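PDB 6HXI: succinyl-CoA ligase (ADP-forming) subunit alpha from Methanosaeta concilii, which joins a CoA-ligase region to a largely helical citrate synthase-type region and binds coenzyme A. Local coordinates for residues A453-A458 against G570-L575; Q503-Y508 against G542-L547; R463-G468 against T516-Y521. All blocks are in the same frame, centred on the assembly; numbering follows the deposited sequence.

Contact 1 (A453-A458 against G570-L575); sequences AIDDAA and GYLNGL
Ile454, Asp455 and Ala458 pack against Leu572 in a buried, roughly antiparallel helix-helix contact inside the all-helical citrate synthase-type region. The axes of 453-458 and 571-575 pass 8.8 Å apart with their directions at 144°, so the first turn of helix 453-466 faces the first turn of helix 571-594. The pairing illustrates how one branched side chain can fill the groove between residues four apart on a partner helix. Leu572 reaches toward that helix, and its CD2 methyl touches Ile454 CG2 and Ala458 CB, each at 3.9 Å. Ile454 presents this methyl because CG2 is anti to its backbone N (chi1 of CG1 -56°); its side chain also packs on Ile544, which extends the apolar packing to helix 540-555.

The polar half belongs to Asp455. Its CB leaves along the flank of the helix, but the carboxylate swings inward through a chi1 of -113°, well away from a staggered value. OD1 then lies 3.6 Å from Leu572 CB, while OD2 lies 3.5 Å from Gly570 CA. Gly570 ends helix 560-569 in a Schellman motif with positive phi and is at once the N-cap of the next helix, so the carboxylate sits against a sharp helix-to-helix junction. A single water joins the two sides there: it lies 2.7 Å from Asp455 OD1, to which it probably donates, and accepts from the first-turn amide Leu572 N at 3.1 Å.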
ATOM      1  N   ALA B 453      -5.315  13.493  14.370  1.00 36.96           N
ATOM      2  CA  ALA B 453      -5.607  14.454  15.448  1.00 37.50           C
ATOM      3  C   ALA B 453      -4.545  14.396  16.553  1.00 40.62           C
ATOM      4  O   ALA B 453      -4.455  15.342  17.330  1.00 39.75           O
ATOM      5  CB  ALA B 453      -6.990  14.200  16.042  1.00 38.02           C
ATOM      6  N   ILE B 454      -3.719  13.295  16.579  1.00 36.41           N
ATOM      7  CA  ILE B 454      -2.656  13.094  17.576  1.00 36.09           C
ATOM      8  C   ILE B 454      -1.598  14.136  17.365  1.00 38.84           C
ATOM      9  O   ILE B 454      -1.276  14.848  18.310  1.00 35.82           O
ATOM     10  CB  ILE B 454      -2.047  11.671  17.602  1.00 38.44           C
ATOM     11  CG1 ILE B 454      -3.137  10.613  17.811  1.00 38.31           C
ATOM     12  CG2 ILE B 454      -0.960  11.584  18.708  1.00 36.59           C
ATOM     13  CD1 ILE B 454      -2.655   9.137  17.769  1.00 45.44           C
ATOM     14  N   ASP B 455      -1.152  14.264  16.118  1.00 38.03           N
ATOM     15  CA  ASP B 455      -0.126  15.235  15.671  1.00 36.77           C
ATOM     16  C   ASP B 455      -0.643  16.663  15.781  1.00 37.64           C
ATOM     17  O   ASP B 455       0.093  17.490  16.243  1.00 37.58           O
ATOM     18  CB  ASP B 455       0.204  14.998  14.205  1.00 40.07           C
ATOM     19  CG  ASP B 455       1.612  14.494  14.013  1.00 63.05           C
ATOM     20  OD1 ASP B 455       2.373  14.577  14.966  1.00 65.55           O
ATOM     21  OD2 ASP B 455       1.921  14.026  12.916  1.00 74.73           O
ATOM     22  N   ASP B 456      -1.859  16.913  15.303  1.00 35.29           N
ATOM     23  CA  ASP B 456      -2.479  18.243  15.323  1.00 36.46           C
ATOM     24  C   ASP B 456      -2.590  18.739  16.730  1.00 37.01           C
ATOM     25  O   ASP B 456      -2.302  19.910  16.926  1.00 37.61           O
ATOM     26  CB  ASP B 456      -3.887  18.267  14.707  1.00 39.59           C
ATOM     27  CG  ASP B 456      -4.036  17.986  13.238  1.00 57.92           C
ATOM     28  OD1 ASP B 456      -3.024  18.085  12.508  1.00 60.67           O
ATOM     29  OD2 ASP B 456      -5.187  17.690  12.803  1.00 66.89           O
ATOM     30  N   ALA B 457      -2.996  17.866  17.704  1.00 30.87           N
ATOM     31  CA  ALA B 457      -3.125  18.251  19.120  1.00 31.08           C
ATOM     32  C   ALA B 457      -1.772  18.593  19.693  1.00 37.18           C
ATOM     33  O   ALA B 457      -1.641  19.650  20.310  1.00 38.54           O
ATOM     34  CB  ALA B 457      -3.771  17.155  19.952  1.00 31.70           C
ATOM     35  N   ALA B 458      -0.762  17.736  19.467  1.00 32.94           N
ATOM     36  CA  ALA B 458       0.600  18.023  19.911  1.00 32.75           C
ATOM     37  C   ALA B 458       1.063  19.404  19.374  1.00 38.64           C
ATOM     38  O   ALA B 458       1.480  20.233  20.156  1.00 41.24           O
ATOM     39  CB  ALA B 458       1.547  16.910  19.478  1.00 31.72           C
ATOM     40  N   GLY B 570       6.064  13.443  11.869  1.00 40.13           N
ATOM     41  CA  GLY B 570       4.975  12.482  11.992  1.00 38.74           C
ATOM     42  C   GLY B 570       5.310  11.203  12.713  1.00 39.86           C
ATOM     43  O   GLY B 570       4.704  10.168  12.430  1.00 40.06           O
ATOM     44  N   TYR B 571       6.231  11.275  13.700  1.00 33.32           N
ATOM     45  CA  TYR B 571       6.605  10.157  14.566  1.00 31.24           C
ATOM     46  C   TYR B 571       5.350   9.593  15.216  1.00 33.79           C
ATOM     47  O   TYR B 571       5.190   8.383  15.318  1.00 35.19           O
ATOM     48  CB  TYR B 571       7.518  10.669  15.671  1.00 32.99           C
ATOM     49  CG  TYR B 571       8.958  10.909  15.282  1.00 34.13           C
ATOM     50  CD1 TYR B 571       9.310  11.981  14.466  1.00 37.24           C
ATOM     51  CD2 TYR B 571       9.976  10.148  15.824  1.00 34.31           C
ATOM     52  CE1 TYR B 571      10.649  12.272  14.185  1.00 36.71           C
ATOM     53  CE2 TYR B 571      11.318  10.435  15.556  1.00 35.32           C
ATOM     54  CZ  TYR B 571      11.645  11.478  14.709  1.00 39.27           C
ATOM     55  OH  TYR B 571      12.957  11.762  14.437  1.00 39.87           O
ATOM     56  N   LEU B 572       4.446  10.477  15.587  1.00 30.91           N
ATOM     57  CA  LEU B 572       3.170  10.189  16.253  1.00 32.98           C
ATOM     58  C   LEU B 572       2.195   9.460  15.355  1.00 36.59           C
ATOM     59  O   LEU B 572       1.472   8.604  15.850  1.00 37.55           O
ATOM     60  CB  LEU B 572       2.572  11.477  16.835  1.00 33.83           C
ATOM     61  CG  LEU B 572       2.957  11.791  18.307  1.00 40.55           C
ATOM     62  CD1 LEU B 572       4.420  11.605  18.577  1.00 42.12           C
ATOM     63  CD2 LEU B 572       2.544  13.197  18.688  1.00 44.78           C
ATOM     64  N   ASN B 573       2.222   9.720  14.022  1.00 32.29           N
ATOM     65  CA  ASN B 573       1.422   8.951  13.080  1.00 31.80           C
ATOM     66  C   ASN B 573       1.961   7.531  12.998  1.00 33.10           C
ATOM     67  O   ASN B 573       1.175   6.599  12.874  1.00 33.00           O
ATOM     68  CB  ASN B 573       1.391   9.595  11.683  1.00 42.99           C
ATOM     69  CG  ASN B 573       0.473  10.778  11.641  1.00 77.80           C
ATOM     70  OD1 ASN B 573       0.821  11.869  12.098  1.00 70.50           O
ATOM     71  ND2 ASN B 573      -0.759  10.558  11.201  1.00 79.99           N
ATOM     72  N   GLY B 574       3.281   7.379  13.100  1.00 26.22           N
ATOM     73  CA  GLY B 574       3.931   6.080  13.118  1.00 24.10           C
ATOM     74  C   GLY B 574       3.533   5.249  14.321  1.00 30.27           C
ATOM     75  O   GLY B 574       3.307   4.049  14.189  1.00 30.75           O
ATOM     76  N   LEU B 575       3.469   5.874  15.518  1.00 27.77           N
ATOM     77  CA  LEU B 575       3.085   5.195  16.754  1.00 27.62           C
ATOM     78  C   LEU B 575       1.641   4.695  16.638  1.00 29.91           C
ATOM     79  O   LEU B 575       1.377   3.531  16.919  1.00 28.39           O
ATOM     80  CB  LEU B 575       3.237   6.146  17.952  1.00 27.85           C
ATOM     81  CG  LEU B 575       3.152   5.549  19.344  1.00 31.96           C
ATOM     82  CD1 LEU B 575       4.142   4.388  19.523  1.00 32.30           C
ATOM     83  CD2 LEU B 575       3.364   6.628  20.413  1.00 34.92           C
TER
HETATM   84  O   HOH W   1       4.769  13.561  15.505  1.00 55.33           O

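Contact 2 (Q503-Y508 against G542-L547); sequences QLLISY and GCIGIL
Leu505 and Ile506 of helix 500-512 meet Cys543, Ile544 and Leu547 of helix 540-555, two helices of the citrate synthase-type fold that run nearly the same way; the axes of 503-508 and 542-547 are 10.0 Å apart and 23° from parallel. The contact serves as an example of apolar side-chain packing with no hydrogen bond across it. Leu505 points toward the partner helix and is touched at CB and at CD1. Its outer methyl CD1 slants across the side of Ile544, meeting CG1 at 3.8 Å. At its base, Leu505 CB receives Leu547 CD1 at 4.2 Å, one turn further along.

Cys543 comes in between. In the conformer described, SG is anti to its own backbone N (chi1 -161°) and points at the seam between Leu505 and Ile506, 3.6 Å from Leu505 CB and 3.4 Å from Ile506 CG1. A second conformer of Cys543 was also modelled, so both sulfur contacts are less certain than those of the leucines. Ile506, whose CB leaves along the flank, also packs on Leu519 and Leu523 of helix 517-530, while Phe404 of helix 399-412 covers both Leu505 and Leu547. The packing reaches the backbone as well: Leu547 CD1 lies 3.6 Å from the carbonyl oxygen Leu505 O.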
ATOM      1  N   GLN B 503      -8.344   8.400  30.662  1.00 47.54           N
ATOM      2  CA  GLN B 503      -8.078   8.401  32.089  1.00 48.28           C
ATOM      3  C   GLN B 503      -6.906   7.517  32.446  1.00 51.39           C
ATOM      4  O   GLN B 503      -6.094   7.916  33.271  1.00 49.67           O
ATOM      5  CB  GLN B 503      -9.337   8.076  32.908  1.00 50.73           C
ATOM      6  CG  GLN B 503      -9.337   8.637  34.348  1.00 68.12           C
ATOM      7  CD  GLN B 503      -8.859  10.074  34.501  1.00 88.98           C
ATOM      8  OE1 GLN B 503      -9.537  11.048  34.110  1.00 84.74           O
ATOM      9  NE2 GLN B 503      -7.677  10.226  35.099  1.00 75.98           N
ATOM     10  N   LEU B 504      -6.778   6.368  31.766  1.00 48.45           N
ATOM     11  CA  LEU B 504      -5.645   5.455  31.939  1.00 49.72           C
ATOM     12  C   LEU B 504      -4.314   6.169  31.592  1.00 49.63           C
ATOM     13  O   LEU B 504      -3.368   6.073  32.356  1.00 50.39           O
ATOM     14  CB  LEU B 504      -5.838   4.193  31.075  1.00 49.98           C
ATOM     15  CG  LEU B 504      -6.843   3.176  31.653  1.00 56.25           C
ATOM     16  CD1 LEU B 504      -7.688   2.501  30.536  1.00 56.81           C
ATOM     17  CD2 LEU B 504      -6.138   2.150  32.542  1.00 57.87           C
ATOM     18  N   LEU B 505      -4.299   6.950  30.492  1.00 42.09           N
ATOM     19  CA  LEU B 505      -3.137   7.720  30.007  1.00 39.23           C
ATOM     20  C   LEU B 505      -2.783   8.869  30.911  1.00 44.09           C
ATOM     21  O   LEU B 505      -1.626   9.016  31.299  1.00 46.53           O
ATOM     22  CB  LEU B 505      -3.355   8.205  28.570  1.00 37.65           C
ATOM     23  CG  LEU B 505      -3.324   7.177  27.468  1.00 41.65           C
ATOM     24  CD1 LEU B 505      -3.927   7.723  26.210  1.00 40.77           C
ATOM     25  CD2 LEU B 505      -1.904   6.670  27.195  1.00 47.36           C
ATOM     26  N   ILE B 506      -3.769   9.659  31.295  1.00 40.73           N
ATOM     27  CA  ILE B 506      -3.570  10.772  32.212  1.00 40.69           C
ATOM     28  C   ILE B 506      -3.168  10.308  33.616  1.00 43.86           C
ATOM     29  O   ILE B 506      -2.304  10.960  34.238  1.00 45.21           O
ATOM     30  CB  ILE B 506      -4.833  11.661  32.251  1.00 44.30           C
ATOM     31  CG1 ILE B 506      -4.967  12.494  30.961  1.00 44.58           C
ATOM     32  CG2 ILE B 506      -4.855  12.519  33.529  1.00 46.20           C
ATOM     33  CD1 ILE B 506      -6.145  13.583  31.015  1.00 51.39           C
ATOM     34  N   SER B 507      -3.807   9.244  34.150  1.00 39.72           N
ATOM     35  CA  SER B 507      -3.458   8.804  35.514  1.00 41.81           C
ATOM     36  C   SER B 507      -1.980   8.328  35.571  1.00 43.82           C
ATOM     37  O   SER B 507      -1.215   8.760  36.432  1.00 45.12           O
ATOM     38  CB  SER B 507      -4.462   7.792  36.077  1.00 46.36           C
ATOM     39  OG  SER B 507      -4.678   6.684  35.217  1.00 56.74           O
ATOM     40  N   TYR B 508      -1.561   7.582  34.563  1.00 38.64           N
ATOM     41  CA  TYR B 508      -0.166   7.165  34.443  1.00 37.20           C
ATOM     42  C   TYR B 508       0.838   8.364  34.389  1.00 41.32           C
ATOM     43  O   TYR B 508       1.853   8.322  35.069  1.00 43.77           O
ATOM     44  CB  TYR B 508       0.005   6.205  33.241  1.00 36.56           C
ATOM     45  CG  TYR B 508       1.422   5.687  33.095  1.00 38.14           C
ATOM     46  CD1 TYR B 508       1.841   4.552  33.784  1.00 42.17           C
ATOM     47  CD2 TYR B 508       2.386   6.420  32.405  1.00 38.48           C
ATOM     48  CE1 TYR B 508       3.172   4.138  33.760  1.00 46.45           C
ATOM     49  CE2 TYR B 508       3.721   6.007  32.362  1.00 39.39           C
ATOM     50  CZ  TYR B 508       4.099   4.847  33.010  1.00 46.57           C
ATOM     51  OH  TYR B 508       5.399   4.439  32.987  1.00 42.64           O
ATOM     52  N   GLY B 542      -5.858  13.645  21.598  1.00 34.92           N
ATOM     53  CA  GLY B 542      -5.324  14.828  22.262  1.00 34.79           C
ATOM     54  C   GLY B 542      -4.371  14.462  23.362  1.00 40.06           C
ATOM     55  O   GLY B 542      -3.259  14.994  23.436  1.00 40.09           O
ATOM     56  N   CYS B 543      -4.802  13.513  24.187  0.70 38.87           N
ATOM     57  CA  CYS B 543      -4.072  12.977  25.313  0.70 40.58           C
ATOM     58  C   CYS B 543      -2.690  12.424  24.896  0.70 41.59           C
ATOM     59  O   CYS B 543      -1.708  12.721  25.560  0.70 42.12           O
ATOM     60  CB  CYS B 543      -4.911  11.912  26.004  0.70 42.82           C
ATOM     61  SG  CYS B 543      -4.390  11.561  27.691  0.70 48.64           S
ATOM     62  N   ILE B 544      -2.615  11.669  23.783  1.00 34.91           N
ATOM     63  CA  ILE B 544      -1.371  11.069  23.289  1.00 32.77           C
ATOM     64  C   ILE B 544      -0.401  12.148  22.800  1.00 37.37           C
ATOM     65  O   ILE B 544       0.746  12.133  23.231  1.00 36.70           O
ATOM     66  CB  ILE B 544      -1.627   9.946  22.242  1.00 34.37           C
ATOM     67  CG1 ILE B 544      -2.358   8.742  22.894  1.00 36.20           C
ATOM     68  CG2 ILE B 544      -0.342   9.495  21.507  1.00 30.30           C
ATOM     69  CD1 ILE B 544      -3.127   7.925  21.865  1.00 47.60           C
ATOM     70  N   GLY B 545      -0.866  13.051  21.925  1.00 31.81           N
ATOM     71  CA  GLY B 545      -0.042  14.130  21.397  1.00 31.77           C
ATOM     72  C   GLY B 545       0.552  15.023  22.480  1.00 34.82           C
ATOM     73  O   GLY B 545       1.756  15.276  22.490  1.00 33.91           O
ATOM     74  N   ILE B 546      -0.280  15.455  23.430  1.00 30.50           N
ATOM     75  CA  ILE B 546       0.127  16.328  24.511  1.00 31.35           C
ATOM     76  C   ILE B 546       1.085  15.609  25.465  1.00 34.77           C
ATOM     77  O   ILE B 546       2.125  16.174  25.819  1.00 33.79           O
ATOM     78  CB  ILE B 546      -1.134  16.903  25.228  1.00 34.81           C
ATOM     79  CG1 ILE B 546      -1.847  17.933  24.336  1.00 32.97           C
ATOM     80  CG2 ILE B 546      -0.808  17.451  26.639  1.00 35.69           C
ATOM     81  CD1 ILE B 546      -3.419  17.990  24.532  1.00 37.96           C
ATOM     82  N   LEU B 547       0.744  14.370  25.888  1.00 30.44           N
ATOM     83  CA  LEU B 547       1.617  13.654  26.827  1.00 30.05           C
ATOM     84  C   LEU B 547       2.930  13.256  26.199  1.00 34.03           C
ATOM     85  O   LEU B 547       3.928  13.140  26.895  1.00 32.22           O
ATOM     86  CB  LEU B 547       0.915  12.455  27.479  1.00 29.10           C
ATOM     87  CG  LEU B 547      -0.241  12.818  28.411  1.00 31.97           C
ATOM     88  CD1 LEU B 547      -0.945  11.584  28.882  1.00 31.21           C
ATOM     89  CD2 LEU B 547       0.236  13.630  29.561  1.00 30.83           C
TER

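Contact 3 (R463-G468 against T516-Y521); sequences RAQETG and TELLNY
Gln465 lies over one face of the Tyr521 ring, and these two residues have the most surface buried where the last turn of helix 453-466 meets the first turns of helix 517-530. The aliphatic part of the glutamine covers the ring. Its CB stands 3.9 Å from the centroid of the Tyr521 ring and 9° off the ring normal, a CH-pi contact over the centre of the face. CG, anti to the backbone N of Gln465, runs on over the inner end of the ring, 3.6 Å from Tyr521 CD1. The chain then bends at chi2 (-107°), and the amide leaves the ring instead of lying flat on it.

The amide end goes to Glu517, whose extended chain crosses that of Gln465 at about a right angle. Gln465 NE2 approaches Glu517 OE1 to 3.4 Å, but the angle is too poor for a hydrogen bond, and NE2 rests mainly against the CD and CG atoms of the glutamate. Leu518 CD1 meets Gln465 CB at 3.6 Å, so the methylene has the ring face on one side and the methyl at about a right angle to it.

Tyr521 reaches past Gln465 in the opposite direction, bringing its OH 3.4 Å from Ala464 CB; the same hydroxyl is hydrogen-bonded to Leu469 O, which holds the far end of the side chain. Phe474 of helix 471-480 also packs on Tyr521. The arrangement is a CH-pi contact joining the end of one helix to the start of another in an all-helical citrate synthase-type fold.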
ATOM      1  N   ARG B 463       2.279  25.023  20.540  1.00 40.08           N
ATOM      2  CA  ARG B 463       2.363  26.395  20.035  1.00 40.92           C
ATOM      3  C   ARG B 463       1.665  27.390  20.984  1.00 46.32           C
ATOM      4  O   ARG B 463       2.287  28.356  21.406  1.00 50.10           O
ATOM      5  CB  ARG B 463       1.802  26.467  18.600  1.00 41.44           C
ATOM      6  CG  ARG B 463       1.730  27.881  18.024  1.00 55.62           C
ATOM      7  CD  ARG B 463       0.790  27.989  16.836  1.00 56.59           C
ATOM      8  NE  ARG B 463      -0.574  27.540  17.142  1.00 67.71           N
ATOM      9  CZ  ARG B 463      -1.523  28.291  17.697  1.00 78.85           C
ATOM     10  NH1 ARG B 463      -1.272  29.551  18.035  1.00 61.55           N
ATOM     11  NH2 ARG B 463      -2.726  27.784  17.929  1.00 67.32           N
ATOM     12  N   ALA B 464       0.430  27.122  21.380  1.00 40.29           N
ATOM     13  CA  ALA B 464      -0.305  27.995  22.282  1.00 39.27           C
ATOM     14  C   ALA B 464       0.451  28.224  23.577  1.00 44.90           C
ATOM     15  O   ALA B 464       0.689  29.367  23.947  1.00 45.10           O
ATOM     16  CB  ALA B 464      -1.687  27.417  22.566  1.00 39.62           C
ATOM     17  N   GLN B 465       0.870  27.132  24.240  1.00 43.31           N
ATOM     18  CA  GLN B 465       1.577  27.143  25.504  1.00 43.20           C
ATOM     19  C   GLN B 465       2.952  27.786  25.385  1.00 52.07           C
ATOM     20  O   GLN B 465       3.350  28.477  26.312  1.00 53.91           O
ATOM     21  CB  GLN B 465       1.657  25.711  26.035  1.00 44.09           C
ATOM     22  CG  GLN B 465       2.003  25.581  27.519  1.00 52.08           C
ATOM     23  CD  GLN B 465       3.395  25.095  27.807  1.00 81.75           C
ATOM     24  OE1 GLN B 465       4.118  24.593  26.941  1.00 86.44           O
ATOM     25  NE2 GLN B 465       3.781  25.191  29.056  1.00 77.23           N
ATOM     26  N   GLU B 466       3.653  27.602  24.247  1.00 51.83           N
ATOM     27  CA  GLU B 466       4.992  28.174  23.985  1.00 53.80           C
ATOM     28  C   GLU B 466       4.899  29.693  23.797  1.00 60.33           C
ATOM     29  O   GLU B 466       5.554  30.451  24.522  1.00 60.09           O
ATOM     30  CB  GLU B 466       5.625  27.589  22.700  1.00 54.61           C
ATOM     31  CG  GLU B 466       6.501  26.363  22.862  1.00 68.04           C
ATOM     32  CD  GLU B 466       7.008  25.823  21.536  1.00 98.18           C
ATOM     33  OE1 GLU B 466       8.196  25.437  21.471  1.00104.21           O
ATOM     34  OE2 GLU B 466       6.230  25.810  20.554  1.00 95.34           O
ATOM     35  N   THR B 467       4.070  30.129  22.809  1.00 57.08           N
ATOM     36  CA  THR B 467       3.859  31.539  22.459  1.00 56.54           C
ATOM     37  C   THR B 467       3.239  32.343  23.624  1.00 59.78           C
ATOM     38  O   THR B 467       3.017  33.547  23.494  1.00 61.83           O
ATOM     39  CB  THR B 467       3.086  31.679  21.140  1.00 56.54           C
ATOM     40  OG1 THR B 467       1.739  31.235  21.313  1.00 54.24           O
ATOM     41  CG2 THR B 467       3.756  30.940  19.981  1.00 52.31           C
ATOM     42  N   GLY B 468       3.001  31.679  24.745  1.00 53.81           N
ATOM     43  CA  GLY B 468       2.477  32.304  25.947  1.00 54.40           C
ATOM     44  C   GLY B 468       0.981  32.525  26.037  1.00 60.10           C
ATOM     45  O   GLY B 468       0.514  33.032  27.065  1.00 60.48           O
ATOM     46  N   THR B 516       4.593  17.391  33.646  1.00 40.10           N
ATOM     47  CA  THR B 516       3.349  17.339  32.856  1.00 39.75           C
ATOM     48  C   THR B 516       2.874  18.788  32.615  1.00 45.18           C
ATOM     49  O   THR B 516       1.704  19.086  32.850  1.00 47.37           O
ATOM     50  CB  THR B 516       2.252  16.505  33.582  1.00 53.91           C
ATOM     51  OG1 THR B 516       1.858  17.185  34.772  1.00 61.77           O
ATOM     52  CG2 THR B 516       2.687  15.066  33.930  1.00 50.61           C
ATOM     53  N   GLU B 517       3.777  19.694  32.176  1.00 41.79           N
ATOM     54  CA  GLU B 517       3.471  21.113  31.919  1.00 42.70           C
ATOM     55  C   GLU B 517       2.427  21.312  30.795  1.00 43.62           C
ATOM     56  O   GLU B 517       1.482  22.096  30.958  1.00 44.73           O
ATOM     57  CB  GLU B 517       4.764  21.865  31.590  1.00 45.41           C
ATOM     58  CG  GLU B 517       4.684  23.376  31.779  1.00 67.92           C
ATOM     59  CD  GLU B 517       5.894  24.192  31.348  1.00100.33           C
ATOM     60  OE1 GLU B 517       6.597  23.782  30.391  1.00101.18           O
ATOM     61  OE2 GLU B 517       6.096  25.284  31.926  1.00 93.89           O
ATOM     62  N   LEU B 518       2.585  20.590  29.663  1.00 35.33           N
ATOM     63  CA  LEU B 518       1.633  20.734  28.576  1.00 33.15           C
ATOM     64  C   LEU B 518       0.304  20.069  28.941  1.00 36.98           C
ATOM     65  O   LEU B 518      -0.762  20.579  28.559  1.00 35.16           O
ATOM     66  CB  LEU B 518       2.221  20.279  27.249  1.00 31.91           C
ATOM     67  CG  LEU B 518       1.422  20.667  25.994  1.00 35.03           C
ATOM     68  CD1 LEU B 518       1.213  22.168  25.889  1.00 34.65           C
ATOM     69  CD2 LEU B 518       2.053  20.087  24.747  1.00 30.87           C
ATOM     70  N   LEU B 519       0.354  19.024  29.803  1.00 35.35           N
ATOM     71  CA  LEU B 519      -0.877  18.405  30.280  1.00 36.25           C
ATOM     72  C   LEU B 519      -1.642  19.356  31.211  1.00 42.53           C
ATOM     73  O   LEU B 519      -2.857  19.488  31.059  1.00 43.77           O
ATOM     74  CB  LEU B 519      -0.664  17.021  30.903  1.00 35.94           C
ATOM     75  CG  LEU B 519      -1.908  16.393  31.563  1.00 40.28           C
ATOM     76  CD1 LEU B 519      -2.924  15.911  30.513  1.00 37.64           C
ATOM     77  CD2 LEU B 519      -1.512  15.260  32.481  1.00 42.53           C
ATOM     78  N   ASN B 520      -0.928  20.089  32.090  1.00 40.39           N
ATOM     79  CA  ASN B 520      -1.577  21.040  32.989  1.00 41.62           C
ATOM     80  C   ASN B 520      -2.259  22.173  32.204  1.00 44.83           C
ATOM     81  O   ASN B 520      -3.390  22.544  32.522  1.00 43.71           O
ATOM     82  CB  ASN B 520      -0.631  21.548  34.086  1.00 43.60           C
ATOM     83  CG  ASN B 520      -0.100  20.483  35.040  1.00 65.01           C
ATOM     84  OD1 ASN B 520      -0.737  19.453  35.335  1.00 55.29           O
ATOM     85  ND2 ASN B 520       1.092  20.728  35.565  1.00 57.62           N
ATOM     86  N   TYR B 521      -1.610  22.655  31.132  1.00 40.99           N
ATOM     87  CA  TYR B 521      -2.182  23.655  30.224  1.00 39.72           C
ATOM     88  C   TYR B 521      -3.409  23.032  29.530  1.00 41.46           C
ATOM     89  O   TYR B 521      -4.481  23.639  29.493  1.00 42.03           O
ATOM     90  CB  TYR B 521      -1.106  24.065  29.182  1.00 41.68           C
ATOM     91  CG  TYR B 521      -1.535  25.176  28.234  1.00 43.79           C
ATOM     92  CD1 TYR B 521      -1.341  26.518  28.563  1.00 46.41           C
ATOM     93  CD2 TYR B 521      -2.125  24.886  27.005  1.00 43.50           C
ATOM     94  CE1 TYR B 521      -1.733  27.539  27.703  1.00 45.31           C
ATOM     95  CE2 TYR B 521      -2.526  25.903  26.134  1.00 44.35           C
ATOM     96  CZ  TYR B 521      -2.339  27.228  26.495  1.00 49.23           C
ATOM     97  OH  TYR B 521      -2.747  28.236  25.655  1.00 46.67           O
TER

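In the fold
Helix 540-555 links the three contacts, although only contact 2 uses it directly. The centres of contacts 1 and 2 are about 13 Å apart and they touch: Ala457 CB meets Gly542 CA at 3.6 Å, and Ala458 CB lies 3.4 Å from Gly545 O. Contacts 2 and 3, about 14 Å apart between centres, meet where Leu547 CD2 packs on Leu519 CB at 3.8 Å. Contacts 1 and 3 share helix 453-466 without touching, their centres about 17 Å apart. Contacts 2 and 3 are nested in the chain loop closed by contact 1. The side chains of Tyr521 and Cys543 are about 12 and about 14 Å from a bound coenzyme A, too far for contact.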